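Local coordinates for protein ribosome-binding factor A (Thermus thermophilus, PDB 2DYJ) that assists late maturation of the 30S ribosomal subunit, binding free 30S subunits and being required for efficient processing of 16S rRNA, at residues A[34-39]-A[45-50]; A[53-58]-A[87-92]; A[17-22]-A[74-79]. All coordinates share one frame; numbering follows the deposited sequence.

Contact 1 of 3, residues A[34-39]-A[45-50]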
loop_
_atom_site.group_PDB
_atom_site.type_symbol
_atom_site.label_atom_id
_atom_site.label_comp_id
_atom_site.label_asym_id
_atom_site.label_seq_id
_atom_site.Cartn_x
_atom_site.Cartn_y
_atom_site.Cartn_z
ATOM N N GLU A 34 -3.107 3.840 -6.758
ATOM C CA GLU A 34 -2.760 4.132 -8.144
ATOM C C GLU A 34 -1.521 3.383 -8.609
ATOM O O GLU A 34 -1.400 3.038 -9.787
ATOM C CB GLU A 34 -2.529 5.632 -8.346
ATOM C CG GLU A 34 -2.060 5.963 -9.770
ATOM C CD GLU A 34 -1.076 7.112 -9.816
ATOM O OE1 GLU A 34 -0.418 7.289 -10.864
ATOM O OE2 GLU A 34 -0.961 7.837 -8.807
ATOM N N ALA A 35 -0.593 3.132 -7.699
ATOM C CA ALA A 35 0.625 2.437 -8.097
ATOM C C ALA A 35 1.476 2.134 -6.878
ATOM O O ALA A 35 1.212 2.642 -5.799
ATOM C CB ALA A 35 1.404 3.319 -9.068
ATOM N N VAL A 36 2.470 1.273 -7.057
ATOM C CA VAL A 36 3.416 0.946 -5.992
ATOM C C VAL A 36 4.765 0.828 -6.664
ATOM O O VAL A 36 4.850 0.536 -7.861
ATOM C CB VAL A 36 3.081 -0.388 -5.264
ATOM C CG1 VAL A 36 1.647 -0.338 -4.740
ATOM C CG2 VAL A 36 3.279 -1.590 -6.201
ATOM N N ARG A 37 5.821 1.074 -5.903
ATOM C CA ARG A 37 7.172 0.964 -6.426
ATOM C C ARG A 37 8.017 0.390 -5.299
ATOM O O ARG A 37 8.033 0.929 -4.195
ATOM C CB ARG A 37 7.685 2.343 -6.835
ATOM C CG ARG A 37 9.105 2.342 -7.378
ATOM C CD ARG A 37 9.629 3.770 -7.470
ATOM N NE ARG A 37 9.596 4.422 -6.160
ATOM C CZ ARG A 37 9.887 5.702 -5.950
ATOM N NH1 ARG A 37 10.237 6.483 -6.968
ATOM N NH2 ARG A 37 9.825 6.201 -4.718
ATOM N N LEU A 38 8.690 -0.722 -5.572
ATOM C CA LEU A 38 9.526 -1.375 -4.564
ATOM C C LEU A 38 10.948 -0.837 -4.642
ATOM O O LEU A 38 11.440 -0.545 -5.736
ATOM C CB LEU A 38 9.518 -2.889 -4.813
ATOM C CG LEU A 38 9.881 -3.863 -3.693
ATOM C CD1 LEU A 38 8.984 -3.654 -2.493
ATOM C CD2 LEU A 38 9.742 -5.293 -4.218
ATOM N N SER A 39 11.604 -0.681 -3.491
ATOM C CA SER A 39 12.985 -0.209 -3.473
ATOM C C SER A 39 13.880 -1.273 -4.117
ATOM O O SER A 39 13.516 -2.452 -4.189
ATOM C CB SER A 39 13.449 0.087 -2.026
ATOM O OG SER A 39 13.328 -1.045 -1.174
ATOM N N LEU A 45 8.199 -0.628 0.132
ATOM C CA LEU A 45 7.262 -0.495 -0.979
ATOM C C LEU A 45 6.595 0.863 -0.806
ATOM O O LEU A 45 5.994 1.152 0.243
ATOM C CB LEU A 45 6.189 -1.601 -0.933
ATOM C CG LEU A 45 5.196 -1.593 -2.100
ATOM C CD1 LEU A 45 5.901 -2.135 -3.337
ATOM C CD2 LEU A 45 3.976 -2.434 -1.790
ATOM N N SER A 46 6.749 1.719 -1.813
ATOM C CA SER A 46 6.105 3.035 -1.800
ATOM C C SER A 46 4.758 2.774 -2.440
ATOM O O SER A 46 4.688 2.190 -3.523
ATOM C CB SER A 46 6.901 4.039 -2.636
ATOM O OG SER A 46 8.144 4.307 -2.018
ATOM N N VAL A 47 3.698 3.216 -1.772
ATOM C CA VAL A 47 2.322 2.987 -2.213
ATOM C C VAL A 47 1.676 4.331 -2.481
ATOM O O VAL A 47 1.536 5.139 -1.575
ATOM C CB VAL A 47 1.535 2.259 -1.098
ATOM C CG1 VAL A 47 0.126 1.913 -1.586
ATOM C CG2 VAL A 47 2.293 0.983 -0.654
ATOM N N TYR A 48 1.304 4.572 -3.733
ATOM C CA TYR A 48 0.718 5.855 -4.137
ATOM C C TYR A 48 -0.802 5.743 -4.191
ATOM O O TYR A 48 -1.351 4.932 -4.928
ATOM C CB TYR A 48 1.301 6.245 -5.493
ATOM C CG TYR A 48 2.815 6.328 -5.471
ATOM C CD1 TYR A 48 3.475 7.489 -5.059
ATOM C CD2 TYR A 48 3.591 5.212 -5.779
ATOM C CE1 TYR A 48 4.873 7.521 -4.947
ATOM C CE2 TYR A 48 4.981 5.239 -5.674
ATOM C CZ TYR A 48 5.614 6.388 -5.258
ATOM O OH TYR A 48 6.986 6.386 -5.159
ATOM N N VAL A 49 -1.484 6.576 -3.413
ATOM C CA VAL A 49 -2.933 6.479 -3.337
ATOM C C VAL A 49 -3.724 7.731 -3.685
ATOM O O VAL A 49 -3.228 8.853 -3.547
ATOM C CB VAL A 49 -3.347 6.056 -1.914
ATOM C CG1 VAL A 49 -2.734 4.718 -1.581
ATOM C CG2 VAL A 49 -2.876 7.108 -0.896
ATOM N N GLU A 50 -4.961 7.518 -4.127
ATOM C CA GLU A 50 -5.867 8.626 -4.442
ATOM C C GLU A 50 -6.966 8.620 -3.374
ATOM O O GLU A 50 -7.784 7.697 -3.315
ATOM C CB GLU A 50 -6.509 8.455 -5.827
ATOM C CG GLU A 50 -7.638 9.492 -6.103
ATOM C CD GLU A 50 -8.463 9.205 -7.365
ATOM O OE1 GLU A 50 -8.423 8.066 -7.867
ATOM O OE2 GLU A 50 -9.175 10.118 -7.850
#

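Contact 2 of 3, residues A[53-58]-A[87-92]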
loop_
_atom_site.group_PDB
_atom_site.type_symbol
_atom_site.label_atom_id
_atom_site.label_comp_id
_atom_site.label_asym_id
_atom_site.label_seq_id
_atom_site.Cartn_x
_atom_site.Cartn_y
_atom_site.Cartn_z
ATOM N N ARG A 53 -11.371 12.308 0.062
ATOM C CA ARG A 53 -11.327 13.567 0.797
ATOM C C ARG A 53 -10.160 13.529 1.786
ATOM O O ARG A 53 -9.605 12.465 2.049
ATOM C CB ARG A 53 -12.634 13.768 1.571
ATOM C CG ARG A 53 -13.873 13.875 0.694
ATOM C CD ARG A 53 -13.966 15.226 0.012
ATOM N NE ARG A 53 -15.046 15.259 -0.971
ATOM C CZ ARG A 53 -16.322 15.007 -0.695
ATOM N NH1 ARG A 53 -16.696 14.700 0.542
ATOM N NH2 ARG A 53 -17.227 15.061 -1.663
ATOM N N GLU A 54 -9.799 14.688 2.330
ATOM C CA GLU A 54 -8.708 14.796 3.301
ATOM C C GLU A 54 -7.604 13.775 3.035
ATOM O O GLU A 54 -7.508 12.741 3.709
ATOM C CB GLU A 54 -9.246 14.614 4.724
ATOM C CG GLU A 54 -8.168 14.626 5.816
ATOM C CD GLU A 54 -7.479 15.978 5.972
ATOM O OE1 GLU A 54 -8.161 16.959 6.351
ATOM O OE2 GLU A 54 -6.257 16.062 5.722
ATOM N N GLU A 55 -6.782 14.073 2.038
ATOM C CA GLU A 55 -5.676 13.204 1.654
ATOM C C GLU A 55 -4.726 12.933 2.823
ATOM O O GLU A 55 -4.283 11.798 3.018
ATOM C CB GLU A 55 -4.937 13.847 0.488
ATOM C CG GLU A 55 -3.562 13.309 0.224
ATOM C CD GLU A 55 -2.924 14.011 -0.955
ATOM O OE1 GLU A 55 -3.086 13.521 -2.096
ATOM O OE2 GLU A 55 -2.282 15.058 -0.742
ATOM N N GLU A 56 -4.429 13.969 3.606
ATOM C CA GLU A 56 -3.555 13.828 4.764
ATOM C C GLU A 56 -4.108 12.786 5.739
ATOM O O GLU A 56 -3.347 11.955 6.250
ATOM C CB GLU A 56 -3.410 15.164 5.508
ATOM C CG GLU A 56 -2.523 16.212 4.836
ATOM C CD GLU A 56 -2.502 17.535 5.610
ATOM O OE1 GLU A 56 -2.094 17.533 6.795
ATOM O OE2 GLU A 56 -2.900 18.578 5.035
ATOM N N GLY A 57 -5.416 12.856 6.008
ATOM C CA GLY A 57 -6.057 11.916 6.928
ATOM C C GLY A 57 -6.010 10.473 6.429
ATOM O O GLY A 57 -5.868 9.522 7.210
ATOM N N ALA A 58 -6.129 10.299 5.116
ATOM C CA ALA A 58 -6.070 8.966 4.531
ATOM C C ALA A 58 -4.658 8.415 4.706
ATOM O O ALA A 58 -4.468 7.252 5.076
ATOM C CB ALA A 58 -6.426 9.022 3.045
ATOM N N PHE A 87 3.362 5.366 2.554
ATOM C CA PHE A 87 2.194 5.828 1.814
ATOM C C PHE A 87 2.357 7.257 1.338
ATOM O O PHE A 87 2.658 8.153 2.128
ATOM C CB PHE A 87 0.964 5.682 2.684
ATOM C CG PHE A 87 0.724 4.255 3.105
ATOM C CD1 PHE A 87 0.103 3.366 2.243
ATOM C CD2 PHE A 87 1.158 3.805 4.356
ATOM C CE1 PHE A 87 -0.094 2.017 2.622
ATOM C CE2 PHE A 87 0.968 2.462 4.748
ATOM C CZ PHE A 87 0.340 1.576 3.874
ATOM N N LEU A 88 2.138 7.451 0.040
ATOM C CA LEU A 88 2.295 8.763 -0.584
ATOM C C LEU A 88 1.091 9.140 -1.437
ATOM O O LEU A 88 0.325 8.288 -1.872
ATOM C CB LEU A 88 3.545 8.752 -1.483
ATOM C CG LEU A 88 4.868 8.389 -0.780
ATOM C CD1 LEU A 88 5.944 8.032 -1.787
ATOM C CD2 LEU A 88 5.318 9.569 0.077
ATOM N N PRO A 89 0.908 10.445 -1.687
ATOM C CA PRO A 89 -0.214 10.908 -2.511
ATOM C C PRO A 89 0.035 10.466 -3.962
ATOM O O PRO A 89 1.199 10.323 -4.373
ATOM C CB PRO A 89 -0.157 12.422 -2.343
ATOM C CG PRO A 89 1.316 12.677 -2.155
ATOM C CD PRO A 89 1.701 11.579 -1.185
ATOM N N TRP A 90 -1.040 10.252 -4.725
ATOM C CA TRP A 90 -0.910 9.798 -6.110
ATOM C C TRP A 90 -0.090 10.718 -6.991
ATOM O O TRP A 90 0.512 10.272 -7.964
ATOM C CB TRP A 90 -2.281 9.597 -6.777
ATOM C CG TRP A 90 -2.982 10.879 -7.175
ATOM C CD1 TRP A 90 -3.766 11.666 -6.378
ATOM C CD2 TRP A 90 -2.952 11.522 -8.466
ATOM N NE1 TRP A 90 -4.226 12.753 -7.088
ATOM C CE2 TRP A 90 -3.743 12.691 -8.370
ATOM C CE3 TRP A 90 -2.336 11.220 -9.694
ATOM C CZ2 TRP A 90 -3.935 13.565 -9.456
ATOM C CZ3 TRP A 90 -2.528 12.092 -10.779
ATOM C CH2 TRP A 90 -3.322 13.247 -10.646
ATOM N N ARG A 91 -0.062 12.002 -6.672
ATOM C CA ARG A 91 0.704 12.924 -7.498
ATOM C C ARG A 91 2.198 12.612 -7.454
ATOM O O ARG A 91 2.946 12.942 -8.374
ATOM C CB ARG A 91 0.448 14.360 -7.058
ATOM C CG ARG A 91 0.862 14.670 -5.641
ATOM C CD ARG A 91 0.758 16.179 -5.354
ATOM N NE ARG A 91 1.238 16.480 -4.011
ATOM C CZ ARG A 91 0.521 16.308 -2.905
ATOM N NH1 ARG A 91 -0.719 15.851 -2.982
ATOM N NH2 ARG A 91 1.060 16.562 -1.724
ATOM N N ALA A 92 2.631 11.934 -6.400
ATOM C CA ALA A 92 4.031 11.598 -6.252
ATOM C C ALA A 92 4.522 10.339 -6.986
ATOM O O ALA A 92 5.717 10.067 -6.989
ATOM C CB ALA A 92 4.370 11.499 -4.758
#

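Contact 3 of 3, residues A[17-22]-A[74-79]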
loop_
_atom_site.group_PDB
_atom_site.type_symbol
_atom_site.label_atom_id
_atom_site.label_comp_id
_atom_site.label_asym_id
_atom_site.label_seq_id
_atom_site.Cartn_x
_atom_site.Cartn_y
_atom_site.Cartn_z
ATOM N N ALA A 17 -4.400 -3.249 -2.529
ATOM C CA ALA A 17 -5.646 -2.555 -2.837
ATOM C C ALA A 17 -6.792 -3.319 -2.177
ATOM O O ALA A 17 -7.732 -2.719 -1.661
ATOM C CB ALA A 17 -5.852 -2.472 -4.361
ATOM N N GLU A 18 -6.715 -4.648 -2.187
ATOM C CA GLU A 18 -7.758 -5.459 -1.571
ATOM C C GLU A 18 -7.723 -5.418 -0.051
ATOM O O GLU A 18 -8.771 -5.381 0.600
ATOM C CB GLU A 18 -7.651 -6.910 -2.047
ATOM C CG GLU A 18 -8.071 -7.084 -3.499
ATOM C CD GLU A 18 -7.911 -8.507 -4.004
ATOM O OE1 GLU A 18 -8.180 -8.746 -5.200
ATOM O OE2 GLU A 18 -7.512 -9.382 -3.212
ATOM N N GLU A 19 -6.523 -5.437 0.524
ATOM C CA GLU A 19 -6.394 -5.392 1.971
ATOM C C GLU A 19 -6.820 -4.036 2.530
ATOM O O GLU A 19 -7.355 -3.958 3.628
ATOM C CB GLU A 19 -4.959 -5.714 2.402
ATOM C CG GLU A 19 -4.539 -7.146 2.088
ATOM C CD GLU A 19 -5.581 -8.163 2.531
ATOM O OE1 GLU A 19 -6.149 -7.996 3.633
ATOM O OE2 GLU A 19 -5.825 -9.130 1.776
ATOM N N ILE A 20 -6.583 -2.966 1.783
ATOM C CA ILE A 20 -6.989 -1.649 2.254
ATOM C C ILE A 20 -8.526 -1.580 2.221
ATOM O O ILE A 20 -9.169 -1.077 3.147
ATOM C CB ILE A 20 -6.381 -0.547 1.357
ATOM C CG1 ILE A 20 -4.874 -0.470 1.614
ATOM C CG2 ILE A 20 -7.073 0.787 1.606
ATOM C CD1 ILE A 20 -4.110 0.528 0.729
ATOM N N GLN A 21 -9.114 -2.107 1.151
ATOM C CA GLN A 21 -10.567 -2.111 1.016
ATOM C C GLN A 21 -11.171 -2.871 2.191
ATOM O O GLN A 21 -12.289 -2.591 2.600
ATOM C CB GLN A 21 -10.969 -2.781 -0.306
ATOM C CG GLN A 21 -11.694 -1.878 -1.307
ATOM C CD GLN A 21 -13.214 -2.059 -1.286
ATOM O OE1 GLN A 21 -13.856 -1.947 -0.235
ATOM N NE2 GLN A 21 -13.793 -2.336 -2.453
ATOM N N ALA A 22 -10.426 -3.830 2.735
ATOM C CA ALA A 22 -10.911 -4.628 3.871
ATOM C C ALA A 22 -10.852 -3.875 5.203
ATOM O O ALA A 22 -11.481 -4.289 6.186
ATOM C CB ALA A 22 -10.123 -5.931 3.979
ATOM N N ALA A 74 1.740 -10.608 4.145
ATOM C CA ALA A 74 2.564 -11.773 4.425
ATOM C C ALA A 74 1.770 -13.063 4.279
ATOM O O ALA A 74 2.345 -14.134 4.057
ATOM C CB ALA A 74 3.168 -11.693 5.829
ATOM N N ARG A 75 0.457 -12.955 4.415
ATOM C CA ARG A 75 -0.414 -14.123 4.304
ATOM C C ARG A 75 -0.742 -14.507 2.866
ATOM O O ARG A 75 -1.264 -15.594 2.621
ATOM C CB ARG A 75 -1.712 -13.883 5.085
ATOM C CG ARG A 75 -1.525 -13.931 6.598
ATOM C CD ARG A 75 -2.851 -13.875 7.339
ATOM N NE ARG A 75 -3.428 -12.539 7.368
ATOM C CZ ARG A 75 -3.272 -11.655 8.352
ATOM N NH1 ARG A 75 -2.547 -11.947 9.429
ATOM N NH2 ARG A 75 -3.845 -10.463 8.249
ATOM N N ARG A 76 -0.424 -13.639 1.909
ATOM C CA ARG A 76 -0.743 -13.944 0.524
ATOM C C ARG A 76 0.347 -13.772 -0.513
ATOM O O ARG A 76 0.146 -14.120 -1.682
ATOM C CB ARG A 76 -1.983 -13.164 0.083
ATOM C CG ARG A 76 -1.964 -11.681 0.366
ATOM C CD ARG A 76 -3.320 -11.063 0.028
ATOM N NE ARG A 76 -3.607 -11.061 -1.409
ATOM C CZ ARG A 76 -4.692 -10.504 -1.946
ATOM N NH1 ARG A 76 -5.593 -9.916 -1.170
ATOM N NH2 ARG A 76 -4.865 -10.500 -3.260
ATOM N N VAL A 77 1.492 -13.235 -0.103
ATOM C CA VAL A 77 2.606 -13.048 -1.020
ATOM C C VAL A 77 3.780 -13.845 -0.489
ATOM O O VAL A 77 4.058 -13.836 0.711
ATOM C CB VAL A 77 3.018 -11.561 -1.147
ATOM C CG1 VAL A 77 4.183 -11.425 -2.132
ATOM C CG2 VAL A 77 1.837 -10.734 -1.614
ATOM N N ARG A 78 4.469 -14.543 -1.382
ATOM C CA ARG A 78 5.600 -15.356 -0.968
ATOM C C ARG A 78 6.897 -14.559 -1.009
ATOM O O ARG A 78 7.453 -14.309 -2.078
ATOM C CB ARG A 78 5.709 -16.591 -1.869
ATOM C CG ARG A 78 6.501 -17.732 -1.251
ATOM C CD ARG A 78 5.954 -18.075 0.135
ATOM N NE ARG A 78 6.730 -19.119 0.806
ATOM C CZ ARG A 78 6.739 -20.396 0.438
ATOM N NH1 ARG A 78 6.008 -20.796 -0.597
ATOM N NH2 ARG A 78 7.484 -21.273 1.101
ATOM N N MET A 79 7.353 -14.143 0.167
ATOM C CA MET A 79 8.588 -13.379 0.332
ATOM C C MET A 79 9.070 -13.708 1.741
ATOM O O MET A 79 8.279 -13.709 2.679
ATOM C CB MET A 79 8.330 -11.864 0.244
ATOM C CG MET A 79 8.174 -11.282 -1.152
ATOM S SD MET A 79 8.064 -9.459 -1.113
ATOM C CE MET A 79 9.800 -9.050 -0.788
#

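Contact 1 of 3, residues A[34-39]-A[45-50]
Strands 34-38 and 45-50 are the two arms of an antiparallel hairpin, their axes 166° apart in direction and 4.5 Å apart at their closest. Ala35–Tyr48 and Arg37–Ser46 are hydrogen-bonded pairs, the second exchanging two bonds between N and O, while Val36–Val47 and Leu38–Leu45 are non-hydrogen-bonded pairs. Tyr48 N donates to Ala35 O at 2.8 Å. Next to this bond a classic beta bulge sets Glu34 and Ala35 both opposite Tyr48: Glu34 N gives Tyr48 O a bond of 2.8 Å, and Ala35 N reaches the same oxygen only weakly, at 3.4 Å. Between the two hydrogen-bonded pairs, Val36 CA lies 3.0 Å from Ser46 O, a CA-H...O contact.

The two faces differ in chemistry. On the apolar one, the Leu45 methyl CD1 is shared, lying 3.5 Å from Leu38 CD1 and 3.8 Å from Val36 CB; the two leucines cross at about a right angle, whereas Val36 and Val47 stand side by side. On the other face, the Tyr48 ring turns its CD2–CE2 edge to the Ala35 carbonyl and to Arg37 CB. Arg37 leaves the backbone extended and then bends at chi3 (58°), which turns one guanidinium face to the end of the Tyr48 side chain: Tyr48 OH is 3.1 Å from Arg37 CZ, with ring and guanidinium planes 81° apart. The angles are poor for a hydrogen bond there. Ser46 OG, near the guanidinium edge, is hydrogen-bonded to Glu86 OE1.

Leu45 and Val47 face helix 5-21 through Leu12 and Leu16, and Leu38 meets Leu8 of that helix. Strand 44-50 is central in the sheet, with strand 84-89 pairing along its other side, while the C-terminal Ser93 and Pro94 pack against Tyr48 on the face turned from the helices.

Contact 2 of 3, residues A[53-58]-A[87-92]
Glu55 sends its CG away from the backbone nitrogen (chi1 163°) on an extended chain toward Pro89, and Arg91, whose CG is tucked between its own N and carbonyl carbon (chi1 62°), runs extended to NE, so that NH1 meets the carboxylate. The salt bridge ties the first turn of helix 55-64 to the 3-10 turn that follows strand 84-89, in a domain with the helix-strand-strand-helix-helix-strand order of a type II KH fold. Arg91 NH1 donates to Glu55 OE2 at 2.8 Å in a nearly straight bond, using the syn lone pair of the carboxylate oxygen. That oxygen lies at the edge of the guanidinium, close to its plane, although the two flat groups are turned 37° against each other.

Glu55 follows Glu54, the N-cap of the helix, whose side chain accepts a weak bond from Gly57 N. The salt bridge lies at the surface, close to where Phe87, which is buried, and Pro89 pack on Leu59 of the helix. Pro89 serves both partners of the bridge: its CB touches Glu55 OE1 at 3.1 Å, and its CG lies 3.7 Å above the centre of the Arg91 guanidinium plane.

Contact 3 of 3, residues A[17-22]-A[74-79]
Both terminal nitrogens of Arg76 close on a single carboxylate oxygen, Glu18 OE2, rather than pairing with the two oxygens of the group. NH1 and NH2 of Arg76 are each 2.9 Å from Glu18 OE2, an end-on grip from one face of the carboxylate plane; NH2 stands well above that plane (53°), and NH1 lies nearer to it, on the anti side. Arg76 NH1 has a second bond, 3.1 Å to Glu19 OE2, which offers its anti lone pair. Both oxygens lie near the guanidinium plane, but the carboxylates are set differently, that of Glu19 almost perpendicular to it (82°).

The reach depends on the chain shapes. Glu18 stretches out from helix 5-21, Glu19 folds back at chi2 (-48°), and Arg76, in the loop after helix 66-74, bends at chi3 to turn the edge of its guanidinium to both acids. Ala15 of helix 5-21 also touches Arg76, and Leu69 and Ala72 of helix 66-74 line Glu19, placing the network where the two helices meet.

Although the contact lies at the surface and both Glu18 bonds are bent, three bonds should limit the guanidinium's rotation, and its charge probably offsets the repulsion between the carboxylates.

How the contacts relate
Contacts 1 and 2 are joined directly, their centres 11 Å apart: Val47 O and Leu88 N are 2.9 Å apart, as are Val49 N and Leu88 O, both probable hydrogen bonds that carry the hairpin into the third strand. Segment 87-92 then turns onto the Tyr48 face of the hairpin, where Ala92 touches Tyr48 and Trp90 touches Glu34. Contact 3 lies on the opposite side of the chain's centre from both, about 14 Å from contact 1 and about 20 Å from contact 2, centre to centre. Along the chain, contact 1 is nested inside the loop that contact 3 closes, whereas contacts 2 and 3 cross, their segments alternating within one KH-type domain.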